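Local structure of BolA (Coxiella burnetii, 3TR3) at residues G44-A47 with L48-H51; K72-P76 with D77-R81. The protein belongs to the BolA/IbaG family, is probably a stress-induced protein of unknown function, and binds a cobalt ion in the crystal. All coordinates share one frame; numbering follows the deposited sequence.

In the fold
From the N terminus the chain runs through helix 7-17 and the hairpin of strands 22-28 and 32-38 before a loop leads to contact 1, where residues 44-47 turn into helix 47-57. Helix 59-65 and strand 68-74, parallel to strand 32-38, follow, and contact 2 then joins the end of that strand to the C-terminal helix 76-80. The two contacts are in series: each closes the first turn of a helix, and neither encloses nor crosses the other. They meet in space, however. Arg50 NH1 forms a salt bridge with Glu78 OE1 and probably a hydrogen bond with Thr73 O, while His51 packs on Thr73, so both helix starts are tied to the end of strand 68-74.

Contact 1. Residues G44-A47 with L48-H51; sequences GQTA and LTRH
The Arg50 guanidinium has Gln45 O at its edge, tilted some 25° from its plane, and Thr46 O lies obliquely to it; the imidazole of His51 is approached obliquely by Ala47 O. Both flat groups leave the first turn of helix 47-57, which Thr46 caps at its N-cap position. Arg50 NE donates to Gln45 O over 3.1 Å, a bent bond with an N-H...O angle of 142°, and it arrives from above the carbonyl plane. With its chain extended from CG to NE, Arg50 lies back along the loop, its CG 3.4 Å from Thr46 O, while NH1 goes on to a salt bridge with Glu78 and a probable hydrogen bond to Thr73 O.

The capping bond is nearly straight: Thr49 N donates to Thr46 OG1 at 3.2 Å. A chi1 of 70° sets this hydroxyl between the backbone N and carbonyl carbon of Thr46, turned to the Thr49 amide. Helical bonds follow from Arg50 N to Thr46 O and from His51 N to Ala47 O.

On the flank, the Thr49 side chain crosses the bent Gln45 chain obliquely, its CG2 3.9 Å from Gln45 CB. A water spans the polar ends of this pair, bonded to Thr49 OG1 and donating to Gln45 OE1 over 2.6 Å.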
loop_
_atom_site.group_PDB
_atom_site.type_symbol
_atom_site.label_atom_id
_atom_site.label_comp_id
_atom_site.label_asym_id
_atom_site.label_seq_id
_atom_site.Cartn_x
_atom_site.Cartn_y
_atom_site.Cartn_z
ATOM N N GLY B 44 -1.335 -22.518 3.580
ATOM C CA GLY B 44 -0.872 -23.744 4.249
ATOM C C GLY B 44 0.436 -23.552 4.999
ATOM O O GLY B 44 0.998 -24.507 5.520
ATOM N N GLN B 45 0.936 -22.318 5.076
ATOM C CA GLN B 45 2.227 -22.089 5.715
ATOM C C GLN B 45 1.977 -21.429 7.065
ATOM O O GLN B 45 1.085 -20.618 7.217
ATOM C CB GLN B 45 3.141 -21.228 4.828
ATOM C CG GLN B 45 3.336 -21.752 3.421
ATOM C CD GLN B 45 3.925 -23.179 3.405
ATOM O OE1 GLN B 45 4.724 -23.535 4.278
ATOM N NE2 GLN B 45 3.513 -24.004 2.424
ATOM N N THR B 46 2.771 -21.764 8.055
ATOM C CA THR B 46 2.616 -21.117 9.334
ATOM C C THR B 46 3.001 -19.616 9.271
ATOM O O THR B 46 3.716 -19.165 8.347
ATOM C CB THR B 46 3.505 -21.797 10.368
ATOM O OG1 THR B 46 4.885 -21.512 10.074
ATOM C CG2 THR B 46 3.249 -23.308 10.364
ATOM N N ALA B 47 2.542 -18.850 10.262
ATOM C CA ALA B 47 2.868 -17.419 10.329
ATOM C C ALA B 47 4.389 -17.224 10.284
ATOM O O ALA B 47 4.901 -16.339 9.583
ATOM C CB ALA B 47 2.298 -16.792 11.604
ATOM N N LEU B 48 5.110 -18.066 11.016
ATOM C CA LEU B 48 6.562 -17.980 11.051
ATOM C C LEU B 48 7.188 -18.179 9.668
ATOM O O LEU B 48 8.055 -17.418 9.256
ATOM C CB LEU B 48 7.127 -19.015 12.021
ATOM C CG LEU B 48 8.656 -19.047 11.988
ATOM C CD1 LEU B 48 9.236 -17.692 12.473
ATOM C CD2 LEU B 48 9.187 -20.194 12.794
ATOM N N THR B 49 6.737 -19.196 8.948
ATOM C CA THR B 49 7.184 -19.414 7.580
ATOM C C THR B 49 6.829 -18.261 6.650
ATOM O O THR B 49 7.642 -17.869 5.812
ATOM C CB THR B 49 6.560 -20.683 7.001
ATOM O OG1 THR B 49 7.043 -21.793 7.749
ATOM C CG2 THR B 49 6.921 -20.839 5.535
ATOM N N ARG B 50 5.603 -17.750 6.771
ATOM C CA ARG B 50 5.147 -16.676 5.887
ATOM C C ARG B 50 6.103 -15.499 6.052
ATOM O O ARG B 50 6.618 -14.957 5.073
ATOM C CB ARG B 50 3.724 -16.252 6.212
ATOM C CG ARG B 50 2.640 -17.226 5.814
ATOM C CD ARG B 50 1.327 -16.864 6.500
ATOM N NE ARG B 50 0.292 -17.808 6.132
ATOM C CZ ARG B 50 -0.990 -17.513 5.916
ATOM N NH1 ARG B 50 -1.398 -16.243 6.013
ATOM N NH2 ARG B 50 -1.861 -18.493 5.583
ATOM N N HIS B 51 6.398 -15.173 7.307
ATOM C CA HIS B 51 7.310 -14.070 7.632
ATOM C C HIS B 51 8.715 -14.324 7.117
ATOM O O HIS B 51 9.345 -13.418 6.598
ATOM C CB HIS B 51 7.335 -13.777 9.143
ATOM C CG HIS B 51 6.052 -13.213 9.682
ATOM N ND1 HIS B 51 5.983 -12.547 10.889
ATOM C CD2 HIS B 51 4.786 -13.219 9.184
ATOM C CE1 HIS B 51 4.736 -12.172 11.108
ATOM N NE2 HIS B 51 3.987 -12.587 10.103
HETATM O O HOH W 1 5.054 -23.886 6.824
#

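Contact 2. Residues K72-P76 with D77-R81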
loop_
_atom_site.group_PDB
_atom_site.type_symbol
_atom_site.label_atom_id
_atom_site.label_comp_id
_atom_site.label_asym_id
_atom_site.label_seq_id
_atom_site.Cartn_x
_atom_site.Cartn_y
_atom_site.Cartn_z
ATOM N N LYS B 72 2.242 -8.234 8.664
ATOM C CA LYS B 72 1.028 -9.043 8.583
ATOM C C LYS B 72 0.968 -9.681 7.202
ATOM O O LYS B 72 1.044 -8.982 6.194
ATOM C CB LYS B 72 -0.241 -8.264 8.852
ATOM C CG LYS B 72 -0.352 -7.712 10.246
ATOM C CD LYS B 72 -1.518 -6.692 10.342
ATOM C CE LYS B 72 -1.659 -6.160 11.763
ATOM N NZ LYS B 72 -2.691 -5.102 11.845
ATOM N N THR B 73 0.839 -11.014 7.181
ATOM C CA THR B 73 0.906 -11.809 5.950
ATOM C C THR B 73 -0.399 -12.537 5.688
ATOM O O THR B 73 -0.848 -13.305 6.517
ATOM C CB THR B 73 2.070 -12.837 6.020
ATOM O OG1 THR B 73 2.042 -13.526 7.279
ATOM C CG2 THR B 73 3.431 -12.114 5.854
ATOM N N TYR B 74 -1.021 -12.284 4.541
ATOM C CA TYR B 74 -2.310 -12.885 4.239
ATOM C C TYR B 74 -2.266 -13.570 2.889
ATOM O O TYR B 74 -1.527 -13.170 1.997
ATOM C CB TYR B 74 -3.446 -11.835 4.195
ATOM C CG TYR B 74 -3.664 -11.061 5.487
ATOM C CD1 TYR B 74 -4.404 -11.596 6.536
ATOM C CD2 TYR B 74 -3.135 -9.782 5.647
ATOM C CE1 TYR B 74 -4.585 -10.900 7.718
ATOM C CE2 TYR B 74 -3.320 -9.072 6.812
ATOM C CZ TYR B 74 -4.039 -9.625 7.851
ATOM O OH TYR B 74 -4.216 -8.882 9.010
ATOM N N THR B 75 -3.079 -14.605 2.734
ATOM C CA THR B 75 -3.406 -15.026 1.396
ATOM C C THR B 75 -4.451 -14.057 0.878
ATOM O O THR B 75 -5.195 -13.459 1.651
ATOM C CB THR B 75 -4.003 -16.457 1.339
ATOM O OG1 THR B 75 -5.228 -16.519 2.088
ATOM C CG2 THR B 75 -2.998 -17.494 1.838
ATOM N N PRO B 76 -4.528 -13.924 -0.440
ATOM C CA PRO B 76 -5.610 -13.152 -1.046
ATOM C C PRO B 76 -6.978 -13.532 -0.495
ATOM O O PRO B 76 -7.766 -12.624 -0.215
ATOM C CB PRO B 76 -5.494 -13.488 -2.530
ATOM C CG PRO B 76 -4.041 -13.880 -2.736
ATOM C CD PRO B 76 -3.543 -14.421 -1.426
ATOM N N ASP B 77 -7.256 -14.820 -0.305
ATOM C CA ASP B 77 -8.536 -15.240 0.284
ATOM C C ASP B 77 -8.739 -14.831 1.754
ATOM O O ASP B 77 -9.823 -14.438 2.112
ATOM C CB ASP B 77 -8.757 -16.755 0.158
ATOM C CG ASP B 77 -8.980 -17.201 -1.269
ATOM O OD1 ASP B 77 -9.284 -16.356 -2.142
ATOM O OD2 ASP B 77 -8.850 -18.424 -1.504
ATOM N N GLU B 78 -7.726 -14.958 2.605
ATOM C CA GLU B 78 -7.889 -14.523 3.975
ATOM C C GLU B 78 -8.241 -13.039 3.947
ATOM O O GLU B 78 -9.029 -12.572 4.781
ATOM C CB GLU B 78 -6.636 -14.757 4.835
ATOM C CG GLU B 78 -6.297 -16.220 5.099
ATOM C CD GLU B 78 -4.906 -16.422 5.700
ATOM O OE1 GLU B 78 -4.138 -15.440 5.712
ATOM O OE2 GLU B 78 -4.587 -17.558 6.155
ATOM N N TYR B 79 -7.661 -12.296 2.996
ATOM C CA TYR B 79 -7.898 -10.863 2.956
ATOM C C TYR B 79 -9.314 -10.496 2.450
ATOM O O TYR B 79 -10.015 -9.755 3.136
ATOM C CB TYR B 79 -6.794 -10.096 2.217
ATOM C CG TYR B 79 -6.885 -8.593 2.435
ATOM C CD1 TYR B 79 -7.422 -7.757 1.456
ATOM C CD2 TYR B 79 -6.464 -8.010 3.636
ATOM C CE1 TYR B 79 -7.511 -6.363 1.659
ATOM C CE2 TYR B 79 -6.563 -6.619 3.858
ATOM C CZ TYR B 79 -7.079 -5.800 2.856
ATOM O OH TYR B 79 -7.175 -4.424 3.042
ATOM N N GLU B 80 -9.743 -11.023 1.299
ATOM C CA GLU B 80 -11.102 -10.771 0.788
ATOM C C GLU B 80 -12.239 -11.224 1.723
ATOM O O GLU B 80 -13.342 -10.686 1.641
ATOM C CB GLU B 80 -11.356 -11.457 -0.559
ATOM C CG GLU B 80 -10.227 -11.440 -1.572
ATOM C CD GLU B 80 -10.302 -12.657 -2.522
ATOM O OE1 GLU B 80 -11.304 -13.421 -2.442
ATOM O OE2 GLU B 80 -9.360 -12.862 -3.332
ATOM N N ARG B 81 -11.988 -12.230 2.563
ATOM C CA ARG B 81 -13.026 -12.817 3.417
ATOM C C ARG B 81 -13.045 -12.086 4.743
ATOM O O ARG B 81 -13.897 -12.341 5.587
ATOM C CB ARG B 81 -12.766 -14.321 3.668
ATOM C CG ARG B 81 -12.910 -15.187 2.424
ATOM C CD ARG B 81 -12.436 -16.608 2.645
ATOM N NE ARG B 81 -12.531 -17.411 1.433
ATOM C CZ ARG B 81 -12.445 -18.746 1.408
ATOM N NH1 ARG B 81 -12.240 -19.441 2.518
ATOM N NH2 ARG B 81 -12.561 -19.386 0.257
#
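Thr75 and Glu78 face each other in a capping box at the start of helix 76-80, the C-terminal helix that follows strand 68-74 of the sheet. Two reciprocal hydrogen bonds define it. In one, Glu78 N donates to Thr75 OG1 over 3.0 Å, nearly straight; with the methyl CG2 placed anti to the threonine's carbonyl carbon, the hydroxyl is turned towards the first turn of the helix. In the other, Thr75 N donates to Glu78 OE1 over a longer 3.3 Å and meets that oxygen from above the carboxylate plane. The Glu78 side chain, extended beyond CG, reaches back over the threonine, its CG 3.2 Å from Thr75 OG1. Two backbone bonds continue the helix: Tyr79 N to Thr75 O and Glu80 N to Pro76 O.

As for charge, Glu78 OE1 also receives Arg50 NH1 of helix 47-57 in a salt bridge. The arginine and the Thr75 amide thus share one oxygen, which probably favours the ionised carboxylate. This carboxylate stands almost perpendicular to the Tyr74 ring, its OE1 oblique to the ring and 3.9 Å from Tyr74 CD1.

Nonpolar packing involves the two tyrosines. Tyr74 CB and Tyr79 CB come within 4.3 Å, and their rings lie obliquely, with planes at 55° and centroids 6.0 Å apart. Both side chains also touch Leu38 of the neighbouring strand 32-38, so the helix leans on the sheet through this pair. Further along the turn, Glu80, with CG anti to its carbonyl carbon (chi1 -40°) and the rest extended, runs past the Pro76 carbonyl, and its OE2 ends 4.0 Å from Pro76 CB.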